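Local coordinates for protein glycosyl hydrolase (Streptomyces cattleya, PDB 7LR8) that probably acts as a beta-mannosidase of N-glycan breakdown, binding Man-beta-1,4-GlcNAc and cleaving it into its two sugars, at residues Thr210-Ala215 against Lys254-Glu259; Thr221-Trp226 against Tyr248-Ala253; Gln244-Leu249 against Asp290-Cys295; Thr357-Val362 against Arg395-Leu400. The protein carries 1 engineered substitution. All coordinates share one frame; numbering follows the deposited sequence.

Interaction 1 (Thr210-Ala215 against Lys254-Glu259)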
loop_
_atom_site.group_PDB
_atom_site.type_symbol
_atom_site.label_atom_id
_atom_site.label_comp_id
_atom_site.label_asym_id
_atom_site.label_seq_id
_atom_site.Cartn_x
_atom_site.Cartn_y
_atom_site.Cartn_z
ATOM N N THR B 210 -5.727 10.373 -23.899
ATOM C CA THR B 210 -5.895 11.443 -24.870
ATOM C C THR B 210 -7.240 12.144 -24.717
ATOM O O THR B 210 -8.151 11.640 -24.049
ATOM C CB THR B 210 -5.782 10.893 -26.299
ATOM O OG1 THR B 210 -6.899 10.031 -26.569
ATOM C CG2 THR B 210 -4.472 10.114 -26.482
ATOM N N PRO B 211 -7.397 13.327 -25.323
ATOM C CA PRO B 211 -8.738 13.932 -25.368
ATOM C C PRO B 211 -9.760 13.032 -26.037
ATOM O O PRO B 211 -10.920 12.980 -25.615
ATOM C CB PRO B 211 -8.515 15.221 -26.165
ATOM C CG PRO B 211 -7.046 15.532 -26.002
ATOM C CD PRO B 211 -6.370 14.194 -25.934
ATOM N N ALA B 212 -9.354 12.312 -27.078
ATOM C CA ALA B 212 -10.277 11.399 -27.741
ATOM C C ALA B 212 -10.767 10.309 -26.789
ATOM O O ALA B 212 -11.952 9.950 -26.811
ATOM C CB ALA B 212 -9.606 10.786 -28.969
ATOM N N HIS B 213 -9.875 9.764 -25.946
ATOM C CA HIS B 213 -10.308 8.756 -24.977
ATOM C C HIS B 213 -11.386 9.313 -24.055
ATOM O O HIS B 213 -12.382 8.635 -23.770
ATOM C CB HIS B 213 -9.140 8.261 -24.119
ATOM C CG HIS B 213 -8.055 7.543 -24.864
ATOM N ND1 HIS B 213 -6.741 7.576 -24.448
ATOM C CD2 HIS B 213 -8.084 6.733 -25.950
ATOM C CE1 HIS B 213 -6.003 6.845 -25.263
ATOM N NE2 HIS B 213 -6.793 6.319 -26.181
ATOM N N SER B 214 -11.188 10.537 -23.555
ATOM C CA SER B 214 -12.128 11.108 -22.594
ATOM C C SER B 214 -13.484 11.398 -23.232
ATOM O O SER B 214 -14.531 11.223 -22.596
ATOM C CB SER B 214 -11.544 12.387 -21.991
ATOM O OG SER B 214 -10.525 12.076 -21.049
ATOM N N ALA B 215 -13.487 11.838 -24.488
ATOM C CA ALA B 215 -14.706 12.263 -25.161
ATOM C C ALA B 215 -15.353 11.166 -26.000
ATOM O O ALA B 215 -16.483 11.349 -26.466
ATOM C CB ALA B 215 -14.415 13.484 -26.051
ATOM N N LYS B 254 -15.713 19.216 -25.599
ATOM C CA LYS B 254 -16.695 19.001 -26.648
ATOM C C LYS B 254 -16.067 18.841 -28.029
ATOM O O LYS B 254 -16.685 18.220 -28.901
ATOM C CB LYS B 254 -17.695 20.159 -26.664
ATOM C CG LYS B 254 -18.589 20.201 -25.427
ATOM C CD LYS B 254 -19.526 21.392 -25.434
ATOM C CE LYS B 254 -20.430 21.352 -24.207
ATOM N NZ LYS B 254 -21.307 22.536 -24.139
ATOM N N ALA B 255 -14.868 19.391 -28.260
ATOM C CA ALA B 255 -14.306 19.343 -29.608
ATOM C C ALA B 255 -14.118 17.913 -30.100
ATOM O O ALA B 255 -14.224 17.661 -31.305
ATOM C CB ALA B 255 -12.975 20.092 -29.662
ATOM N N TRP B 256 -13.849 16.975 -29.192
ATOM C CA TRP B 256 -13.512 15.601 -29.548
ATOM C C TRP B 256 -14.703 14.653 -29.513
ATOM O O TRP B 256 -14.544 13.472 -29.838
ATOM C CB TRP B 256 -12.412 15.063 -28.619
ATOM C CG TRP B 256 -11.044 15.596 -28.929
ATOM C CD1 TRP B 256 -10.115 15.045 -29.765
ATOM C CD2 TRP B 256 -10.454 16.793 -28.407
ATOM N NE1 TRP B 256 -8.983 15.825 -29.797
ATOM C CE2 TRP B 256 -9.172 16.912 -28.978
ATOM C CE3 TRP B 256 -10.893 17.786 -27.519
ATOM C CZ2 TRP B 256 -8.313 17.970 -28.677
ATOM C CZ3 TRP B 256 -10.040 18.840 -27.223
ATOM C CH2 TRP B 256 -8.765 18.922 -27.800
ATOM N N ALA B 257 -15.887 15.128 -29.132
ATOM C CA ALA B 257 -17.048 14.250 -29.065
ATOM C C ALA B 257 -17.542 13.891 -30.460
ATOM O O ALA B 257 -17.563 14.728 -31.368
ATOM C CB ALA B 257 -18.180 14.914 -28.274
ATOM N N ARG B 258 -17.960 12.631 -30.626
ATOM C CA ARG B 258 -18.642 12.235 -31.849
ATOM C C ARG B 258 -20.115 12.618 -31.817
ATOM O O ARG B 258 -20.679 12.971 -32.856
ATOM C CB ARG B 258 -18.483 10.725 -32.082
ATOM N N GLU B 259 -20.756 12.588 -30.627
ATOM C CA GLU B 259 -22.152 13.013 -30.538
ATOM C C GLU B 259 -22.225 14.511 -30.264
ATOM O O GLU B 259 -21.524 15.004 -29.373
ATOM C CB GLU B 259 -22.890 12.259 -29.438
HETATM O O HOH W 1 -18.239 10.740 -28.426
#

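Interaction 2 (Thr221-Trp226 against Tyr248-Ala253). With BMA (beta-D-mannopyranose), chain D; NAG (2-acetamido-2-deoxy-beta-D-glucopyranose), chain C.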
loop_
_atom_site.group_PDB
_atom_site.type_symbol
_atom_site.label_atom_id
_atom_site.label_comp_id
_atom_site.label_asym_id
_atom_site.label_seq_id
_atom_site.Cartn_x
_atom_site.Cartn_y
_atom_site.Cartn_z
ATOM N N THR B 221 -18.270 12.798 -20.887
ATOM C CA THR B 221 -16.902 13.268 -20.687
ATOM C C THR B 221 -16.779 13.865 -19.293
ATOM O O THR B 221 -17.571 14.737 -18.918
ATOM C CB THR B 221 -16.516 14.322 -21.725
ATOM O OG1 THR B 221 -16.753 13.816 -23.040
ATOM C CG2 THR B 221 -15.048 14.698 -21.585
ATOM N N ALA B 222 -15.790 13.411 -18.528
ATOM C CA ALA B 222 -15.545 13.962 -17.205
ATOM C C ALA B 222 -14.333 14.879 -17.259
ATOM O O ALA B 222 -13.294 14.505 -17.810
ATOM C CB ALA B 222 -15.331 12.851 -16.178
ATOM N N VAL B 223 -14.473 16.084 -16.716
ATOM C CA VAL B 223 -13.348 17.004 -16.578
ATOM C C VAL B 223 -13.205 17.388 -15.112
ATOM O O VAL B 223 -14.194 17.494 -14.370
ATOM C CB VAL B 223 -13.505 18.267 -17.456
ATOM C CG1 VAL B 223 -13.444 17.892 -18.939
ATOM C CG2 VAL B 223 -14.799 18.986 -17.135
ATOM N N HIS B 224 -11.951 17.587 -14.698
ATOM C CA HIS B 224 -11.596 17.984 -13.341
ATOM C C HIS B 224 -10.828 19.298 -13.436
ATOM O O HIS B 224 -9.725 19.323 -13.993
ATOM C CB HIS B 224 -10.724 16.921 -12.665
ATOM C CG HIS B 224 -11.372 15.574 -12.534
ATOM N ND1 HIS B 224 -10.637 14.422 -12.342
ATOM C CD2 HIS B 224 -12.673 15.193 -12.548
ATOM C CE1 HIS B 224 -11.456 13.390 -12.242
ATOM N NE2 HIS B 224 -12.697 13.828 -12.374
ATOM N N SER B 225 -11.396 20.382 -12.887
ATOM C CA SER B 225 -10.861 21.729 -13.099
ATOM C C SER B 225 -10.120 22.225 -11.859
ATOM O O SER B 225 -10.738 22.475 -10.816
ATOM C CB SER B 225 -11.977 22.699 -13.461
ATOM O OG SER B 225 -11.424 23.989 -13.662
ATOM N N TRP B 226 -8.810 22.421 -11.991
ATOM C CA TRP B 226 -7.952 22.765 -10.856
ATOM C C TRP B 226 -6.998 23.874 -11.265
ATOM O O TRP B 226 -6.033 23.627 -12.001
ATOM C CB TRP B 226 -7.190 21.533 -10.364
ATOM C CG TRP B 226 -8.102 20.589 -9.679
ATOM C CD1 TRP B 226 -8.597 19.411 -10.171
ATOM C CD2 TRP B 226 -8.666 20.755 -8.382
ATOM N NE1 TRP B 226 -9.423 18.822 -9.240
ATOM C CE2 TRP B 226 -9.502 19.644 -8.142
ATOM C CE3 TRP B 226 -8.573 21.752 -7.411
ATOM C CZ2 TRP B 226 -10.201 19.485 -6.946
ATOM C CZ3 TRP B 226 -9.274 21.598 -6.220
ATOM C CH2 TRP B 226 -10.083 20.484 -6.003
ATOM N N TYR B 248 -13.978 26.546 -19.527
ATOM C CA TYR B 248 -13.070 26.235 -20.628
ATOM C C TYR B 248 -12.931 24.732 -20.837
ATOM O O TYR B 248 -12.985 24.244 -21.972
ATOM C CB TYR B 248 -11.704 26.832 -20.348
ATOM C CG TYR B 248 -10.621 26.389 -21.306
ATOM C CD1 TYR B 248 -10.754 26.589 -22.673
ATOM C CD2 TYR B 248 -9.445 25.831 -20.837
ATOM C CE1 TYR B 248 -9.751 26.210 -23.555
ATOM C CE2 TYR B 248 -8.434 25.459 -21.707
ATOM C CZ TYR B 248 -8.592 25.650 -23.059
ATOM O OH TYR B 248 -7.583 25.283 -23.924
ATOM N N LEU B 249 -12.676 23.984 -19.763
ATOM C CA LEU B 249 -12.505 22.543 -19.931
ATOM C C LEU B 249 -13.779 21.916 -20.479
ATOM O O LEU B 249 -13.723 20.994 -21.305
ATOM C CB LEU B 249 -12.105 21.889 -18.609
ATOM C CG LEU B 249 -10.653 22.012 -18.152
ATOM C CD1 LEU B 249 -10.468 21.185 -16.888
ATOM C CD2 LEU B 249 -9.685 21.568 -19.248
ATOM N N VAL B 250 -14.938 22.414 -20.039
ATOM C CA VAL B 250 -16.216 21.904 -20.531
ATOM C C VAL B 250 -16.312 22.092 -22.039
ATOM O O VAL B 250 -16.610 21.150 -22.781
ATOM C CB VAL B 250 -17.384 22.594 -19.798
ATOM C CG1 VAL B 250 -18.720 22.371 -20.532
ATOM C CG2 VAL B 250 -17.468 22.117 -18.351
ATOM N N GLU B 251 -16.057 23.314 -22.515
ATOM C CA GLU B 251 -16.214 23.585 -23.940
ATOM C C GLU B 251 -15.082 22.969 -24.754
ATOM O O GLU B 251 -15.290 22.598 -25.914
ATOM C CB GLU B 251 -16.307 25.092 -24.188
ATOM C CG GLU B 251 -17.571 25.706 -23.615
ATOM C CD GLU B 251 -18.818 25.035 -24.143
ATOM O OE1 GLU B 251 -18.919 24.873 -25.380
ATOM O OE2 GLU B 251 -19.697 24.673 -23.323
ATOM N N LEU B 252 -13.885 22.861 -24.171
ATOM C CA LEU B 252 -12.779 22.220 -24.870
ATOM C C LEU B 252 -13.071 20.747 -25.107
ATOM O O LEU B 252 -12.834 20.226 -26.205
ATOM C CB LEU B 252 -11.488 22.376 -24.063
ATOM C CG LEU B 252 -10.223 21.713 -24.616
ATOM C CD1 LEU B 252 -9.857 22.337 -25.951
ATOM C CD2 LEU B 252 -9.071 21.846 -23.632
ATOM N N ALA B 253 -13.591 20.066 -24.084
ATOM C CA ALA B 253 -13.822 18.628 -24.172
ATOM C C ALA B 253 -14.810 18.289 -25.282
ATOM O O ALA B 253 -14.740 17.203 -25.873
ATOM C CB ALA B 253 -14.321 18.103 -22.824
HETATM C C1 BMA D . -7.543 15.924 -7.740
HETATM C C2 BMA D . -8.421 14.961 -6.878
HETATM C C3 BMA D . -7.698 14.675 -5.578
HETATM C C4 BMA D . -7.150 16.024 -4.940
HETATM C C5 BMA D . -7.693 17.269 -5.695
HETATM C C6 BMA D . -7.121 18.576 -5.193
HETATM O O2 BMA D . -8.677 13.737 -7.550
HETATM O O3 BMA D . -6.668 13.673 -5.773
HETATM O O4 BMA D . -7.560 16.070 -3.601
HETATM O O5 BMA D . -7.322 17.194 -7.084
HETATM O O6 BMA D . -5.688 18.526 -5.398
HETATM C C1 NAG C . -2.513 16.577 -9.350
HETATM C C2 NAG C . -2.584 15.966 -7.951
HETATM C C3 NAG C . -3.904 15.206 -7.764
HETATM C C4 NAG C . -5.102 16.073 -8.146
HETATM C C5 NAG C . -4.878 16.608 -9.561
HETATM C C6 NAG C . -5.960 17.521 -10.082
HETATM C C7 NAG C . -0.657 15.140 -6.654
HETATM C C8 NAG C . 0.478 14.154 -6.620
HETATM N N2 NAG C . -1.447 15.085 -7.733
HETATM O O1 NAG C . -1.371 17.362 -9.441
HETATM O O3 NAG C . -4.023 14.762 -6.419
HETATM O O4 NAG C . -6.279 15.269 -8.060
HETATM O O5 NAG C . -3.666 17.372 -9.585
HETATM O O6 NAG C . -5.741 17.833 -11.452
HETATM O O7 NAG C . -0.852 15.942 -5.742
HETATM O O HOH W 2 -16.894 15.615 -24.916
#

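Interaction 3 (Gln244-Leu249 against Asp290-Cys295)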
loop_
_atom_site.group_PDB
_atom_site.type_symbol
_atom_site.label_atom_id
_atom_site.label_comp_id
_atom_site.label_asym_id
_atom_site.label_seq_id
_atom_site.Cartn_x
_atom_site.Cartn_y
_atom_site.Cartn_z
ATOM N N GLN B 244 -12.853 31.263 -15.326
ATOM C CA GLN B 244 -13.466 30.585 -16.454
ATOM C C GLN B 244 -12.809 29.245 -16.754
ATOM O O GLN B 244 -13.165 28.597 -17.743
ATOM C CB GLN B 244 -13.406 31.495 -17.688
ATOM C CG GLN B 244 -14.275 32.767 -17.595
ATOM C CD GLN B 244 -15.727 32.490 -17.938
ATOM O OE1 GLN B 244 -16.048 31.471 -18.553
ATOM N NE2 GLN B 244 -16.607 33.404 -17.560
ATOM N N HIS B 245 -11.855 28.812 -15.929
ATOM C CA HIS B 245 -11.098 27.621 -16.284
ATOM C C HIS B 245 -12.002 26.398 -16.399
ATOM O O HIS B 245 -11.833 25.577 -17.309
ATOM C CB HIS B 245 -9.976 27.383 -15.269
ATOM C CG HIS B 245 -9.113 26.207 -15.611
ATOM N ND1 HIS B 245 -9.428 24.913 -15.241
ATOM C CD2 HIS B 245 -7.977 26.125 -16.343
ATOM C CE1 HIS B 245 -8.506 24.091 -15.709
ATOM N NE2 HIS B 245 -7.622 24.798 -16.391
ATOM N N ALA B 246 -12.974 26.260 -15.502
ATOM C CA ALA B 246 -13.829 25.077 -15.557
ATOM C C ALA B 246 -14.747 25.106 -16.778
ATOM O O ALA B 246 -14.953 24.072 -17.427
ATOM C CB ALA B 246 -14.633 24.949 -14.265
ATOM N N ALA B 247 -15.315 26.276 -17.107
ATOM C CA ALA B 247 -16.102 26.404 -18.332
ATOM C C ALA B 247 -15.245 26.133 -19.563
ATOM O O ALA B 247 -15.716 25.562 -20.551
ATOM C CB ALA B 247 -16.731 27.801 -18.413
ATOM N N TYR B 248 -13.978 26.546 -19.527
ATOM C CA TYR B 248 -13.070 26.235 -20.628
ATOM C C TYR B 248 -12.931 24.732 -20.837
ATOM O O TYR B 248 -12.985 24.244 -21.972
ATOM C CB TYR B 248 -11.704 26.832 -20.348
ATOM C CG TYR B 248 -10.621 26.389 -21.306
ATOM C CD1 TYR B 248 -10.754 26.589 -22.673
ATOM C CD2 TYR B 248 -9.445 25.831 -20.837
ATOM C CE1 TYR B 248 -9.751 26.210 -23.555
ATOM C CE2 TYR B 248 -8.434 25.459 -21.707
ATOM C CZ TYR B 248 -8.592 25.650 -23.059
ATOM O OH TYR B 248 -7.583 25.283 -23.924
ATOM N N LEU B 249 -12.676 23.984 -19.763
ATOM C CA LEU B 249 -12.505 22.543 -19.931
ATOM C C LEU B 249 -13.779 21.916 -20.479
ATOM O O LEU B 249 -13.723 20.994 -21.305
ATOM C CB LEU B 249 -12.105 21.889 -18.609
ATOM C CG LEU B 249 -10.653 22.012 -18.152
ATOM C CD1 LEU B 249 -10.468 21.185 -16.888
ATOM C CD2 LEU B 249 -9.685 21.568 -19.248
ATOM N N ASP B 290 -21.229 30.158 -12.090
ATOM C CA ASP B 290 -21.933 30.965 -13.084
ATOM C C ASP B 290 -21.335 30.760 -14.472
ATOM O O ASP B 290 -22.066 30.642 -15.462
ATOM C CB ASP B 290 -21.889 32.452 -12.728
ATOM C CG ASP B 290 -22.799 32.818 -11.570
ATOM O OD1 ASP B 290 -23.774 32.091 -11.300
ATOM O OD2 ASP B 290 -22.539 33.861 -10.930
ATOM N N ALA B 291 -20.004 30.714 -14.563
ATOM C CA ALA B 291 -19.375 30.524 -15.865
ATOM C C ALA B 291 -19.694 29.143 -16.437
ATOM O O ALA B 291 -19.977 29.010 -17.632
ATOM C CB ALA B 291 -17.861 30.722 -15.750
ATOM N N VAL B 292 -19.688 28.113 -15.595
ATOM C CA VAL B 292 -19.958 26.765 -16.088
ATOM C C VAL B 292 -21.420 26.622 -16.487
ATOM O O VAL B 292 -21.743 26.031 -17.526
ATOM C CB VAL B 292 -19.553 25.722 -15.037
ATOM C CG1 VAL B 292 -20.044 24.340 -15.464
ATOM C CG2 VAL B 292 -18.046 25.706 -14.881
ATOM N N LEU B 293 -22.330 27.174 -15.684
ATOM C CA LEU B 293 -23.746 27.045 -16.005
ATOM C C LEU B 293 -24.159 27.881 -17.214
ATOM O O LEU B 293 -25.298 27.745 -17.677
ATOM C CB LEU B 293 -24.595 27.417 -14.782
ATOM C CG LEU B 293 -24.514 26.473 -13.572
ATOM C CD1 LEU B 293 -25.482 26.926 -12.485
ATOM C CD2 LEU B 293 -24.789 25.033 -13.960
ATOM N N ASP B 294 -23.276 28.733 -17.736
ATOM C CA ASP B 294 -23.475 29.376 -19.031
ATOM C C ASP B 294 -23.031 28.485 -20.200
ATOM O O ASP B 294 -22.997 28.947 -21.345
ATOM C CB ASP B 294 -22.728 30.715 -19.064
ATOM C CG ASP B 294 -23.188 31.623 -20.186
ATOM O OD1 ASP B 294 -24.418 31.747 -20.404
ATOM O OD2 ASP B 294 -22.306 32.225 -20.843
ATOM N N CYS B 295 -22.677 27.237 -19.927
ATOM C CA CYS B 295 -22.303 26.252 -20.932
ATOM C C CYS B 295 -23.419 25.238 -21.074
ATOM O O CYS B 295 -23.881 24.711 -20.054
ATOM C CB CYS B 295 -21.019 25.527 -20.530
ATOM S SG CYS B 295 -19.573 26.576 -20.439
HETATM O O HOH W 3 -18.721 30.733 -19.415
#

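Interaction 4 (Thr357-Val362 against Arg395-Leu400)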
loop_
_atom_site.group_PDB
_atom_site.type_symbol
_atom_site.label_atom_id
_atom_site.label_comp_id
_atom_site.label_asym_id
_atom_site.label_seq_id
_atom_site.Cartn_x
_atom_site.Cartn_y
_atom_site.Cartn_z
ATOM N N THR B 357 -22.720 29.591 -30.571
ATOM C CA THR B 357 -22.627 29.501 -32.021
ATOM C C THR B 357 -21.260 29.888 -32.572
ATOM O O THR B 357 -21.033 29.720 -33.774
ATOM C CB THR B 357 -23.695 30.389 -32.669
ATOM O OG1 THR B 357 -23.915 29.966 -34.016
ATOM C CG2 THR B 357 -23.245 31.863 -32.659
ATOM N N THR B 358 -20.364 30.422 -31.740
ATOM C CA THR B 358 -19.013 30.797 -32.146
ATOM C C THR B 358 -18.019 29.771 -31.612
ATOM O O THR B 358 -17.974 29.517 -30.402
ATOM C CB THR B 358 -18.644 32.189 -31.626
ATOM O OG1 THR B 358 -19.557 33.169 -32.149
ATOM C CG2 THR B 358 -17.219 32.548 -32.041
ATOM N N ALA B 359 -17.212 29.198 -32.505
ATOM C CA ALA B 359 -16.295 28.122 -32.146
ATOM C C ALA B 359 -14.852 28.523 -32.430
ATOM O O ALA B 359 -14.548 29.063 -33.501
ATOM C CB ALA B 359 -16.637 26.837 -32.899
ATOM N N LEU B 360 -13.975 28.266 -31.466
ATOM C CA LEU B 360 -12.543 28.482 -31.628
ATOM C C LEU B 360 -11.907 27.208 -32.170
ATOM O O LEU B 360 -12.187 26.113 -31.671
ATOM C CB LEU B 360 -11.907 28.865 -30.291
ATOM C CG LEU B 360 -10.380 28.911 -30.210
ATOM C CD1 LEU B 360 -9.856 30.115 -30.979
ATOM C CD2 LEU B 360 -9.922 28.953 -28.758
ATOM N N VAL B 361 -11.049 27.350 -33.182
ATOM C CA VAL B 361 -10.412 26.181 -33.787
ATOM C C VAL B 361 -9.334 25.637 -32.860
ATOM O O VAL B 361 -8.446 26.373 -32.412
ATOM C CB VAL B 361 -9.821 26.532 -35.160
ATOM C CG1 VAL B 361 -9.074 25.322 -35.734
ATOM C CG2 VAL B 361 -10.915 27.001 -36.107
ATOM N N VAL B 362 -9.384 24.333 -32.595
ATOM C CA VAL B 362 -8.392 23.654 -31.768
ATOM C C VAL B 362 -7.591 22.718 -32.661
ATOM O O VAL B 362 -8.133 21.744 -33.199
ATOM C CB VAL B 362 -9.047 22.886 -30.614
ATOM C CG1 VAL B 362 -8.003 22.115 -29.822
ATOM C CG2 VAL B 362 -9.811 23.852 -29.717
ATOM N N ARG B 395 -18.826 34.037 -25.759
ATOM C CA ARG B 395 -19.289 32.737 -25.283
ATOM C C ARG B 395 -18.812 31.596 -26.193
ATOM O O ARG B 395 -19.625 30.868 -26.763
ATOM C CB ARG B 395 -20.808 32.727 -25.155
ATOM C CG ARG B 395 -21.383 33.919 -24.351
ATOM C CD ARG B 395 -22.918 33.798 -24.114
ATOM N NE ARG B 395 -23.235 32.495 -23.533
ATOM C CZ ARG B 395 -23.846 31.507 -24.185
ATOM N NH1 ARG B 395 -24.244 31.686 -25.436
ATOM N NH2 ARG B 395 -24.059 30.341 -23.579
ATOM N N PRO B 396 -17.499 31.429 -26.348
ATOM C CA PRO B 396 -16.994 30.470 -27.341
ATOM C C PRO B 396 -17.220 29.022 -26.930
ATOM O O PRO B 396 -17.179 28.671 -25.748
ATOM C CB PRO B 396 -15.496 30.788 -27.403
ATOM C CG PRO B 396 -15.174 31.298 -26.016
ATOM C CD PRO B 396 -16.412 32.104 -25.620
ATOM N N THR B 397 -17.462 28.175 -27.940
ATOM C CA THR B 397 -17.200 26.748 -27.830
ATOM C C THR B 397 -15.910 26.458 -28.594
ATOM O O THR B 397 -15.185 27.378 -28.988
ATOM C CB THR B 397 -18.378 25.904 -28.344
ATOM O OG1 THR B 397 -18.135 24.518 -28.049
ATOM C CG2 THR B 397 -18.581 26.070 -29.847
ATOM N N THR B 398 -15.606 25.173 -28.804
ATOM C CA THR B 398 -14.421 24.778 -29.558
ATOM C C THR B 398 -14.805 23.795 -30.658
ATOM O O THR B 398 -15.849 23.133 -30.601
ATOM C CB THR B 398 -13.328 24.159 -28.657
ATOM O OG1 THR B 398 -13.773 22.911 -28.091
ATOM C CG2 THR B 398 -12.955 25.115 -27.534
ATOM N N VAL B 399 -13.950 23.722 -31.676
ATOM C CA VAL B 399 -14.131 22.791 -32.787
ATOM C C VAL B 399 -12.752 22.334 -33.245
ATOM O O VAL B 399 -11.808 23.128 -33.290
ATOM C CB VAL B 399 -14.939 23.433 -33.940
ATOM C CG1 VAL B 399 -14.188 24.605 -34.559
ATOM C CG2 VAL B 399 -15.284 22.386 -35.009
ATOM N N LEU B 400 -12.628 21.042 -33.560
ATOM C CA LEU B 400 -11.358 20.510 -34.035
ATOM C C LEU B 400 -11.027 21.033 -35.428
ATOM O O LEU B 400 -11.913 21.263 -36.260
ATOM C CB LEU B 400 -11.389 18.982 -34.063
ATOM C CG LEU B 400 -11.242 18.245 -32.737
ATOM C CD1 LEU B 400 -11.202 16.745 -33.013
ATOM C CD2 LEU B 400 -9.979 18.699 -32.009
HETATM O O HOH W 4 -21.045 31.451 -29.085
#

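Interaction 1 (Thr210-Ala215 against Lys254-Glu259)
Pro211 sets its CB squarely over one face of the Trp256 indole. The carbon sits 3.4 Å from the centroid of the five-membered ring and only 18° off the ring normal, a CH-pi contact, while Pro211 CG reaches on toward Trp256 CZ2 of the six-membered ring, 3.8 Å away. The two side chains run side by side, pointing the same way. One helical turn further on, the methyl of Ala215 packs on the stem of the tryptophan, CB to Trp256 CB at 3.6 Å. Trp256 CG stands beside its own backbone N (chi1 -76°), which brings the indole against Pro211 while CB meets Ala215. This contact sits in the outer layer of a (beta/alpha)8 barrel: helix 211-216 precedes barrel strand 221-225, and the loop leaving helix 240-253 supplies residues 254-259. With the indole cut back to an alanine, Pro211 would probably lose the aromatic face it rests on, and a gap would open toward Leu400, which touches the same ring system. At the far end of the contact, a water donates to Ala215 O at 2.7 Å and accepts from Arg258 N at 2.9 Å. Further back, Thr210 OG1 caps the helix by accepting from His213 N at 3.1 Å, and Arg216 NE bonds Trp256 O.

Interaction 2 (Thr221-Trp226 against Tyr248-Ala253)
Leu249 reaches past the side chains of the strand to its backbone: methyl CD1 lies 3.5 Å from the carbonyl oxygen His224 O and also touches Ser225 CA. Behind it the packing is more ordinary. Val223 places CB 4.1 Å from Leu249 CB, and its CG1, held beside the backbone N at chi1 -66°, packs against both Leu249 O and the methyl of Ala253, 4.0 Å from Ala253 CB. At the start of the strand Thr221 CG2 meets Ala253 CB at 3.7 Å; CG2 stands anti to the backbone N, which leaves OG1 for Arg262 NE and for a water that also donates to Ala253 O. This is a beta/alpha unit of the (beta/alpha)8 barrel of family GH5, with strand 221-225 in the barrel wall and helix 240-253 packed on its outer side, the axes of the short segments 8.7 Å apart and at 150°. The outward residues Thr221, Val223 and Ser225 face the helix, while His224 and Trp226 turn the other way. Trp226 presents one ring face to the mannose, whose O5 lies 3.4 Å from NE1, and its CD1 comes 3.2 Å from C6 of the N-acetylglucosamine. Were Trp226 exchanged for an alanine, the mannose is likely to lose this wall and Glu268 OE1 its indole N-H partner. Glu268 OE2 itself bonds the mannose.

Interaction 3 (Gln244-Leu249 against Asp290-Cys295)
One water is gripped by two carbonyl oxygens across the contact: it donates to Gln244 OE1 at 2.9 Å and to Ala291 O at 2.8 Å. The glutamine is bent at chi2 (-82°), which folds its amide back over the methyl of Ala291. That CB lies over the amide plane, almost equally far from CD, OE1 and NE2, with OE1 nearest at 3.4 Å. Next to this polar corner the two backbones draw close, CA of Ala247 and CA of Val292 only 4.5 Å apart, an approach that the small alanine allows. Ala247 CB points into the other segment and rests against both Ala291 O and Cys295 SG, the sulfur 3.7 Å away. Val292 meets the opposite helix with one branch: CG2, beside the backbone N, touches Ala246 CB at 3.5 Å and the backbone Ala247 N at 3.6 Å. Apart from the water, the contact is small apolar groups, an amide face and a sulfur packed together. The segments belong to helix 240-253 and the end of helix 281-293, neighbouring outer helices of the barrel. Ala246 also touches Ser225 of barrel strand 221-225 beneath, Gln244 leans on Met387 and Thr390 of helix 381-391, and Asp294 makes a salt bridge to Arg395.

Interaction 4 (Thr357-Val362 against Arg395-Leu400)
Val362 and Val399 mark the tight end of this strand pair, with Val362 N bonding Val399 O at 2.8 Å. The ladder runs back from there: Val399 N to Leu360 O, Leu360 N to Thr397 O, and Thr397 N to Thr358 O at 2.9 Å, the last almost straight on to the carbonyl. Thr397 and Val399 thus each bond on both sides of one opposing residue, the parallel pattern. On the face of Ala359 and Val399, the alanine CB fits between Thr397 CG2 and Val399 CG1, 3.7 Å from each. On the other face Val362 CG2, held beside its backbone N, crosses obliquely over Thr398 CB at 3.7 Å. Both threonine hydroxyls turn from the partner strand to Glu251, Thr397 OG1 to its OE1 and Thr398 OG1 to its O. The opposite end is looser. Thr358 and Arg395 are partly exposed, and there the ladder gives way to a water that accepts from Thr358 N at 2.9 Å and donates to Arg395 O at 2.8 Å. Helix 381-391 links the two strands and lays Phe386 against Leu360 and Pro396, a beta-alpha-beta crossover in the small three-stranded parallel sheet that follows the barrel.

Overall arrangement
Interactions 2 and 3 share helix 240-253, which packs inward on a barrel strand in one and alongside a neighbouring helix in the other; Ser225 OG and His245 ND1 tie them together. Interaction 1 holds the loop that leaves the same helix. Interaction 2 is wholly buried, nearest the middle of the chain, and alone reaches the bound glycan, while 1, 3 and 4 each include partly exposed residues. Each contact has one bridging water, but 1 to 3 otherwise rest on apolar packing, and interaction 4, about 22 Å from the centre of the chain, on backbone hydrogen bonds. It docks on the others through Leu400 on Trp256, the Glu251 bonds, and the Asp294-Arg395 salt bridge.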